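Long-range contacts in DUF5624 domain-containing protein (Legionella pneumophila subsp. pneumophila, PDB 4JX2), which is of unknown function but is a putative secreted protein of the DUF5624 family, with a mixed helix-and-sheet architecture and two copies in its assembly: residues L37-E45 against G52-L60; D350-Y358 against D368-S376. All blocks are in the same frame, centred on the assembly; numbering follows the deposited sequence.

Contact 1 (L37-E45 against G52-L60); sequences LYFDFTGDE and GKINISQTL
Asp40 and Phe41, where helix 32-41 gives way to a loop, hand their carbonyls to Ile56 and Ser57 in the first turn of helix 56-66; the helical pieces 37-41 and 56-60 run almost the same way, 13° apart, with axes 9.4 Å from each other at closest. Ile56 N gives a fairly straight bond to Asp40 O (2.9 Å, 158°). Phe41 O receives the hydroxyl of Ser57 OG at 2.7 Å and, weakly, Ser57 N. Serine suits this place because its short arm, with OG beside its own backbone N, meets the same carbonyl as that N-H.

Asn55 is the N-cap. Its OD1 accepts from Gln58 N, while Gln58 OE1 takes Asn55 N, which completes a capping box. CG of Asn55 lies between its own backbone N and carbonyl carbon (chi1 67°), folding OD1 back over the helix start and turning ND2 toward Asp44. There Asn55 ND2 donates, in its amide plane, to Asp44 OD1 at 2.9 Å, the amide and carboxylate standing nearly perpendicular. Lys53 passes Phe39 O, with CE 3.3 Å from it, and brings NZ to Asp40 OD1 for a salt bridge of 2.9 Å; Asn143 of the second subunit is a weak further partner of that oxygen.

Ser57 OG lies 4.0 Å above one face of the Phe41 ring, off toward the rim, and the ring also meets Tyr125 and His118 of the second subunit. The last carbonyls of one helix are thus met by first-turn donors of the next: Asp40 O by a backbone N-H, Phe41 O chiefly by a serine hydroxyl.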
loop_
_atom_site.group_PDB
_atom_site.type_symbol
_atom_site.label_atom_id
_atom_site.label_comp_id
_atom_site.label_asym_id
_atom_site.label_seq_id
_atom_site.Cartn_x
_atom_site.Cartn_y
_atom_site.Cartn_z
ATOM N N LEU A 37 6.022 16.479 29.711
ATOM C CA LEU A 37 5.676 15.066 29.830
ATOM C C LEU A 37 5.721 14.391 28.465
ATOM O O LEU A 37 6.256 13.285 28.360
ATOM C CB LEU A 37 4.290 14.864 30.488
ATOM C CG LEU A 37 3.857 13.397 30.727
ATOM C CD1 LEU A 37 4.854 12.668 31.629
ATOM C CD2 LEU A 37 2.464 13.309 31.294
ATOM N N TYR A 38 5.187 15.060 27.427
ATOM C CA TYR A 38 5.164 14.543 26.060
ATOM C C TYR A 38 6.584 14.232 25.560
ATOM O O TYR A 38 6.859 13.110 25.129
ATOM C CB TYR A 38 4.455 15.519 25.101
ATOM C CG TYR A 38 4.357 14.977 23.692
ATOM C CD1 TYR A 38 3.405 14.019 23.358
ATOM C CD2 TYR A 38 5.256 15.376 22.705
ATOM C CE1 TYR A 38 3.337 13.485 22.072
ATOM C CE2 TYR A 38 5.200 14.845 21.415
ATOM C CZ TYR A 38 4.227 13.914 21.100
ATOM O OH TYR A 38 4.179 13.384 19.834
ATOM N N PHE A 39 7.487 15.207 25.694
ATOM C CA PHE A 39 8.868 15.133 25.240
ATOM C C PHE A 39 9.749 14.196 26.072
ATOM O O PHE A 39 10.857 13.883 25.630
ATOM C CB PHE A 39 9.470 16.538 25.188
ATOM C CG PHE A 39 8.954 17.386 24.047
ATOM C CD1 PHE A 39 8.784 16.848 22.780
ATOM C CD2 PHE A 39 8.661 18.730 24.238
ATOM C CE1 PHE A 39 8.323 17.635 21.732
ATOM C CE2 PHE A 39 8.233 19.525 23.178
ATOM C CZ PHE A 39 8.065 18.973 21.934
ATOM N N ASP A 40 9.253 13.701 27.227
ATOM C CA ASP A 40 9.962 12.734 28.074
ATOM C C ASP A 40 10.043 11.366 27.400
ATOM O O ASP A 40 10.983 10.617 27.657
ATOM C CB ASP A 40 9.279 12.587 29.451
ATOM C CG ASP A 40 9.533 13.716 30.446
ATOM O OD1 ASP A 40 10.584 14.395 30.335
ATOM O OD2 ASP A 40 8.704 13.906 31.334
ATOM N N PHE A 41 9.083 11.043 26.530
ATOM C CA PHE A 41 9.089 9.763 25.857
ATOM C C PHE A 41 9.379 9.899 24.342
ATOM O O PHE A 41 10.206 9.150 23.805
ATOM C CB PHE A 41 7.755 9.032 26.110
ATOM C CG PHE A 41 7.558 7.747 25.344
ATOM C CD1 PHE A 41 8.293 6.610 25.659
ATOM C CD2 PHE A 41 6.671 7.685 24.278
ATOM C CE1 PHE A 41 8.118 5.422 24.937
ATOM C CE2 PHE A 41 6.498 6.497 23.556
ATOM C CZ PHE A 41 7.237 5.379 23.883
ATOM N N THR A 42 8.700 10.814 23.647
ATOM C CA THR A 42 8.870 10.884 22.201
ATOM C C THR A 42 9.053 12.333 21.705
ATOM O O THR A 42 9.339 13.219 22.490
ATOM C CB THR A 42 7.681 10.138 21.529
ATOM O OG1 THR A 42 7.987 9.893 20.153
ATOM C CG2 THR A 42 6.317 10.847 21.713
ATOM N N GLY A 43 8.967 12.516 20.395
ATOM C CA GLY A 43 9.084 13.811 19.746
ATOM C C GLY A 43 10.469 14.239 19.319
ATOM O O GLY A 43 10.610 15.337 18.787
ATOM N N ASP A 44 11.489 13.379 19.511
ATOM C CA ASP A 44 12.898 13.664 19.215
ATOM C C ASP A 44 13.191 13.977 17.746
ATOM O O ASP A 44 14.204 14.620 17.471
ATOM C CB ASP A 44 13.812 12.528 19.695
ATOM C CG ASP A 44 13.359 11.138 19.321
ATOM O OD1 ASP A 44 12.428 10.622 19.975
ATOM O OD2 ASP A 44 13.962 10.548 18.399
ATOM N N GLU A 45 12.313 13.570 16.818
ATOM C CA GLU A 45 12.466 13.834 15.378
ATOM C C GLU A 45 11.636 15.058 14.920
ATOM O O GLU A 45 11.876 15.591 13.833
ATOM C CB GLU A 45 12.043 12.596 14.556
ATOM C CG GLU A 45 12.972 11.398 14.670
ATOM C CD GLU A 45 12.273 10.057 14.539
ATOM O OE1 GLU A 45 11.772 9.751 13.432
ATOM O OE2 GLU A 45 12.216 9.319 15.548
ATOM N N GLY A 52 18.904 19.748 23.486
ATOM C CA GLY A 52 19.681 19.134 24.558
ATOM C C GLY A 52 19.036 17.962 25.271
ATOM O O GLY A 52 19.710 17.268 26.037
ATOM N N LYS A 53 17.736 17.727 25.027
ATOM C CA LYS A 53 17.025 16.647 25.691
ATOM C C LYS A 53 17.343 15.277 25.144
ATOM O O LYS A 53 17.464 15.102 23.929
ATOM C CB LYS A 53 15.498 16.833 25.632
ATOM C CG LYS A 53 14.870 16.265 26.907
ATOM C CD LYS A 53 13.433 15.945 26.820
ATOM C CE LYS A 53 13.108 14.866 27.830
ATOM N NZ LYS A 53 13.151 15.325 29.234
ATOM N N ILE A 54 17.423 14.297 26.055
ATOM C CA ILE A 54 17.560 12.886 25.733
ATOM C C ILE A 54 16.326 12.223 26.343
ATOM O O ILE A 54 16.206 12.143 27.561
ATOM C CB ILE A 54 18.910 12.237 26.138
ATOM C CG1 ILE A 54 20.060 12.809 25.287
ATOM C CG2 ILE A 54 18.849 10.714 25.947
ATOM C CD1 ILE A 54 20.840 13.820 25.937
ATOM N N ASN A 55 15.367 11.838 25.488
ATOM C CA ASN A 55 14.121 11.239 25.947
ATOM C C ASN A 55 14.297 9.717 26.178
ATOM O O ASN A 55 15.387 9.165 25.951
ATOM C CB ASN A 55 12.953 11.569 24.990
ATOM C CG ASN A 55 13.001 10.972 23.618
ATOM O OD1 ASN A 55 13.624 9.934 23.355
ATOM N ND2 ASN A 55 12.243 11.573 22.726
ATOM N N ILE A 56 13.217 9.055 26.641
ATOM C CA ILE A 56 13.245 7.639 26.988
ATOM C C ILE A 56 13.505 6.757 25.712
ATOM O O ILE A 56 14.330 5.831 25.782
ATOM C CB ILE A 56 11.984 7.275 27.814
ATOM C CG1 ILE A 56 12.138 7.863 29.251
ATOM C CG2 ILE A 56 11.767 5.769 27.876
ATOM C CD1 ILE A 56 10.867 8.105 30.052
ATOM N N SER A 57 12.894 7.108 24.550
ATOM C CA SER A 57 13.112 6.392 23.281
ATOM C C SER A 57 14.596 6.409 22.881
ATOM O O SER A 57 15.145 5.358 22.547
ATOM C CB SER A 57 12.267 6.988 22.162
ATOM O OG SER A 57 10.888 6.913 22.482
ATOM N N GLN A 58 15.254 7.579 22.996
ATOM C CA GLN A 58 16.678 7.772 22.694
ATOM C C GLN A 58 17.579 6.953 23.635
ATOM O O GLN A 58 18.539 6.340 23.172
ATOM C CB GLN A 58 17.044 9.252 22.758
ATOM C CG GLN A 58 16.482 10.032 21.579
ATOM C CD GLN A 58 16.672 11.515 21.710
ATOM O OE1 GLN A 58 16.407 12.123 22.756
ATOM N NE2 GLN A 58 17.087 12.131 20.621
ATOM N N THR A 59 17.252 6.919 24.937
ATOM C CA THR A 59 17.983 6.127 25.928
ATOM C C THR A 59 17.880 4.644 25.559
ATOM O O THR A 59 18.905 3.959 25.564
ATOM C CB THR A 59 17.460 6.419 27.330
ATOM O OG1 THR A 59 17.553 7.825 27.540
ATOM C CG2 THR A 59 18.216 5.656 28.415
ATOM N N LEU A 60 16.662 4.158 25.209
ATOM C CA LEU A 60 16.474 2.764 24.786
ATOM C C LEU A 60 17.353 2.463 23.591
ATOM O O LEU A 60 18.066 1.462 23.595
ATOM C CB LEU A 60 15.008 2.437 24.447
ATOM C CG LEU A 60 14.763 1.016 23.929
ATOM C CD1 LEU A 60 15.019 -0.001 25.007
ATOM C CD2 LEU A 60 13.371 0.860 23.393
#

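Contact 2 (D350-Y358 against D368-S376); sequences DRPAIPGDY and DFLMRLKFS. With SO4 (sulfate ion), chain H.
A type II beta turn from Ile354 to Asp357 packs its corner on helix 366-378, and Arg372 of that helix ties the two together in a salt-bridge network with Asp357 and Arg351. The turn sequence fits its type: Pro355 comes second, and Gly356, third, takes the positive phi that glycine readily adopts. Having no side chain, Gly356 also lets Arg372 lie close across it.

The Arg372 chain bends at chi2 (61°), which carries it past Pro355 O and sets the guanidinium beside the turn. NH1 does double duty, donating to Pro355 O at 3.0 Å and to Asp357 OD1 at 2.9 Å, the latter from well above the carboxylate plane. Arg351 grips the same carboxylate end-on, NH1 to OD2 and NH2 to OD1, so two guanidiniums share one anion and reach OD1 from opposite faces. Ile354 N also donates to Asp357 OD2, at 3.0 Å. Over one face of the Arg372 guanidinium lies Ile354 CD1, 3.6 Å from NE.

Arg351 NE is bonded to Gly275 O, and Arg351 N makes a weak hydrogen bond to O3 of the sulfate, which also bonds to Gly275 N and Lys274 NZ. Pro355 CG touches CE of selenomethionine Met371 at 4.1 Å. A water bridges the two segments, accepting from Gly356 N at 2.7 Å and donating to Asp368 OD2 at 3.1 Å.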
loop_
_atom_site.group_PDB
_atom_site.type_symbol
_atom_site.label_atom_id
_atom_site.label_comp_id
_atom_site.label_asym_id
_atom_site.label_seq_id
_atom_site.Cartn_x
_atom_site.Cartn_y
_atom_site.Cartn_z
ATOM N N ASP A 350 -0.909 -15.201 5.100
ATOM C CA ASP A 350 -0.764 -14.560 3.803
ATOM C C ASP A 350 -2.046 -14.820 3.011
ATOM O O ASP A 350 -2.979 -15.454 3.532
ATOM C CB ASP A 350 0.481 -15.097 3.082
ATOM C CG ASP A 350 1.833 -14.654 3.652
ATOM O OD1 ASP A 350 1.876 -13.629 4.385
ATOM O OD2 ASP A 350 2.854 -15.292 3.317
ATOM N N ARG A 351 -2.131 -14.313 1.779
ATOM C CA ARG A 351 -3.316 -14.575 0.991
ATOM C C ARG A 351 -3.357 -16.068 0.613
ATOM O O ARG A 351 -2.306 -16.729 0.548
ATOM C CB ARG A 351 -3.393 -13.664 -0.237
ATOM C CG ARG A 351 -2.347 -13.935 -1.285
ATOM C CD ARG A 351 -2.746 -13.345 -2.619
ATOM N NE ARG A 351 -1.660 -13.551 -3.563
ATOM C CZ ARG A 351 -1.435 -14.702 -4.175
ATOM N NH1 ARG A 351 -2.247 -15.732 -3.982
ATOM N NH2 ARG A 351 -0.394 -14.836 -4.976
ATOM N N PRO A 352 -4.562 -16.638 0.415
ATOM C CA PRO A 352 -4.614 -18.039 -0.007
ATOM C C PRO A 352 -4.097 -18.240 -1.437
ATOM O O PRO A 352 -4.047 -17.300 -2.267
ATOM C CB PRO A 352 -6.088 -18.382 0.091
ATOM C CG PRO A 352 -6.815 -17.076 0.023
ATOM C CD PRO A 352 -5.902 -16.002 0.445
ATOM N N ALA A 353 -3.713 -19.479 -1.727
ATOM C CA ALA A 353 -3.317 -19.862 -3.069
ATOM C C ALA A 353 -4.551 -19.738 -4.016
ATOM O O ALA A 353 -5.684 -20.084 -3.648
ATOM C CB ALA A 353 -2.781 -21.270 -3.066
ATOM N N ILE A 354 -4.341 -19.130 -5.181
ATOM C CA ILE A 354 -5.400 -18.941 -6.171
ATOM C C ILE A 354 -4.857 -19.353 -7.544
ATOM O O ILE A 354 -3.624 -19.380 -7.706
ATOM C CB ILE A 354 -5.907 -17.471 -6.147
ATOM C CG1 ILE A 354 -4.772 -16.429 -6.390
ATOM C CG2 ILE A 354 -6.682 -17.181 -4.852
ATOM C CD1 ILE A 354 -5.275 -15.027 -6.802
ATOM N N PRO A 355 -5.719 -19.675 -8.551
ATOM C CA PRO A 355 -5.197 -20.024 -9.883
ATOM C C PRO A 355 -4.160 -19.009 -10.392
ATOM O O PRO A 355 -4.330 -17.803 -10.182
ATOM C CB PRO A 355 -6.466 -20.020 -10.742
ATOM C CG PRO A 355 -7.512 -20.464 -9.821
ATOM C CD PRO A 355 -7.195 -19.737 -8.544
ATOM N N GLY A 356 -3.070 -19.514 -10.990
ATOM C CA GLY A 356 -1.967 -18.683 -11.473
ATOM C C GLY A 356 -0.779 -18.633 -10.530
ATOM O O GLY A 356 0.262 -18.070 -10.876
ATOM N N ASP A 357 -0.921 -19.185 -9.316
ATOM C CA ASP A 357 0.191 -19.316 -8.393
ATOM C C ASP A 357 0.912 -20.602 -8.728
ATOM O O ASP A 357 0.267 -21.550 -9.205
ATOM C CB ASP A 357 -0.301 -19.379 -6.944
ATOM C CG ASP A 357 -0.837 -18.106 -6.327
ATOM O OD1 ASP A 357 -0.595 -17.014 -6.901
ATOM O OD2 ASP A 357 -1.468 -18.198 -5.246
ATOM N N TYR A 358 2.220 -20.678 -8.456
ATOM C CA TYR A 358 2.968 -21.917 -8.677
ATOM C C TYR A 358 2.462 -23.003 -7.730
ATOM O O TYR A 358 2.153 -24.108 -8.173
ATOM C CB TYR A 358 4.484 -21.711 -8.502
ATOM C CG TYR A 358 5.275 -22.902 -8.993
ATOM C CD1 TYR A 358 5.261 -23.265 -10.335
ATOM C CD2 TYR A 358 6.008 -23.695 -8.109
ATOM C CE1 TYR A 358 5.952 -24.385 -10.790
ATOM C CE2 TYR A 358 6.744 -24.795 -8.561
ATOM C CZ TYR A 358 6.712 -25.137 -9.907
ATOM O OH TYR A 358 7.402 -26.231 -10.390
ATOM N N ASP A 368 -6.477 -21.579 -15.474
ATOM C CA ASP A 368 -5.964 -20.921 -14.284
ATOM C C ASP A 368 -5.415 -19.516 -14.589
ATOM O O ASP A 368 -5.743 -18.551 -13.900
ATOM C CB ASP A 368 -4.895 -21.796 -13.623
ATOM C CG ASP A 368 -5.393 -23.144 -13.101
ATOM O OD1 ASP A 368 -6.630 -23.382 -13.135
ATOM O OD2 ASP A 368 -4.543 -23.969 -12.661
ATOM N N PHE A 369 -4.626 -19.399 -15.642
ATOM C CA PHE A 369 -3.999 -18.140 -16.027
ATOM C C PHE A 369 -5.036 -17.162 -16.590
ATOM O O PHE A 369 -4.978 -15.963 -16.280
ATOM C CB PHE A 369 -2.852 -18.428 -17.004
ATOM C CG PHE A 369 -1.823 -19.321 -16.340
ATOM C CD1 PHE A 369 -1.031 -18.843 -15.296
ATOM C CD2 PHE A 369 -1.715 -20.659 -16.690
ATOM C CE1 PHE A 369 -0.145 -19.684 -14.629
ATOM C CE2 PHE A 369 -0.804 -21.496 -16.044
ATOM C CZ PHE A 369 -0.028 -21.006 -15.014
ATOM N N LEU A 370 -6.039 -17.681 -17.311
ATOM C CA LEU A 370 -7.140 -16.857 -17.824
ATOM C C LEU A 370 -7.940 -16.256 -16.663
ATOM O O LEU A 370 -8.246 -15.060 -16.690
ATOM C CB LEU A 370 -8.054 -17.663 -18.763
ATOM C CG LEU A 370 -7.422 -18.141 -20.076
ATOM C CD1 LEU A 370 -8.453 -18.654 -20.970
ATOM C CD2 LEU A 370 -6.699 -17.009 -20.802
HETATM N N MSE A 371 -8.194 -17.071 -15.611
HETATM C CA MSE A 371 -8.862 -16.662 -14.384
HETATM C C MSE A 371 -8.045 -15.570 -13.668
HETATM O O MSE A 371 -8.600 -14.546 -13.237
HETATM C CB MSE A 371 -9.082 -17.866 -13.488
HETATM C CG MSE A 371 -10.136 -18.821 -14.018
HETATM SE SE MSE A 371 -10.515 -20.191 -12.690
HETATM C CE MSE A 371 -9.479 -21.510 -13.283
ATOM N N ARG A 372 -6.726 -15.748 -13.637
ATOM C CA ARG A 372 -5.826 -14.808 -13.001
ATOM C C ARG A 372 -5.697 -13.525 -13.835
ATOM O O ARG A 372 -5.580 -12.441 -13.248
ATOM C CB ARG A 372 -4.465 -15.459 -12.742
ATOM C CG ARG A 372 -3.585 -14.693 -11.785
ATOM C CD ARG A 372 -4.156 -14.523 -10.390
ATOM N NE ARG A 372 -3.132 -13.990 -9.489
ATOM C CZ ARG A 372 -2.231 -14.742 -8.873
ATOM N NH1 ARG A 372 -2.248 -16.059 -9.018
ATOM N NH2 ARG A 372 -1.316 -14.186 -8.092
ATOM N N LEU A 373 -5.760 -13.638 -15.188
ATOM C CA LEU A 373 -5.727 -12.476 -16.076
ATOM C C LEU A 373 -6.951 -11.589 -15.826
ATOM O O LEU A 373 -6.789 -10.368 -15.698
ATOM C CB LEU A 373 -5.678 -12.925 -17.545
ATOM C CG LEU A 373 -5.785 -11.858 -18.648
ATOM C CD1 LEU A 373 -4.670 -10.801 -18.539
ATOM C CD2 LEU A 373 -5.752 -12.503 -20.000
ATOM N N LYS A 374 -8.167 -12.198 -15.723
ATOM C CA LYS A 374 -9.427 -11.466 -15.465
ATOM C C LYS A 374 -9.328 -10.712 -14.120
ATOM O O LYS A 374 -9.665 -9.523 -14.036
ATOM C CB LYS A 374 -10.617 -12.441 -15.468
ATOM C CG LYS A 374 -11.981 -11.803 -15.199
ATOM C CD LYS A 374 -13.136 -12.832 -15.106
ATOM C CE LYS A 374 -14.460 -12.117 -15.031
ATOM N NZ LYS A 374 -15.601 -13.045 -14.826
ATOM N N PHE A 375 -8.826 -11.433 -13.083
ATOM C CA PHE A 375 -8.647 -10.945 -11.733
ATOM C C PHE A 375 -7.648 -9.776 -11.723
ATOM O O PHE A 375 -7.943 -8.718 -11.176
ATOM C CB PHE A 375 -8.198 -12.096 -10.807
ATOM C CG PHE A 375 -8.112 -11.695 -9.355
ATOM C CD1 PHE A 375 -9.266 -11.488 -8.604
ATOM C CD2 PHE A 375 -6.879 -11.451 -8.755
ATOM C CE1 PHE A 375 -9.187 -11.098 -7.265
ATOM C CE2 PHE A 375 -6.804 -11.020 -7.426
ATOM C CZ PHE A 375 -7.958 -10.857 -6.688
ATOM N N SER A 376 -6.524 -9.940 -12.393
ATOM C CA SER A 376 -5.468 -8.938 -12.450
ATOM C C SER A 376 -5.936 -7.666 -13.115
ATOM O O SER A 376 -5.587 -6.579 -12.648
ATOM C CB SER A 376 -4.238 -9.494 -13.161
ATOM O OG SER A 376 -3.645 -10.469 -12.318
HETATM S S SO4 H . -0.967 -10.079 1.563
HETATM O O1 SO4 H . -2.292 -10.332 2.153
HETATM O O2 SO4 H . -0.181 -9.149 2.460
HETATM O O3 SO4 H . -0.285 -11.409 1.316
HETATM O O4 SO4 H . -1.221 -9.363 0.305
HETATM O O HOH W 1 -2.524 -22.128 -11.284
#

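Contacts 1 and 2 are separate local contacts, in series along the chain, with centres about 47 Å apart and nearest atoms about 27 Å apart. Contact 1 sits on the N-terminal helices, its centre about 41 Å from the centre of the chain, whereas contact 2 is buried in the body, about 14 Å from that centre. What they share is the second subunit, which both touch: His118 and residues of its helices 119-131 and 136-155 at contact 1, and Leu348 and Ile346 at contact 2. No active site is known. The sulfate near contact 2 and the triethylene glycol about 4 Å from the side chain of Phe41 probably came from the crystallisation liquor.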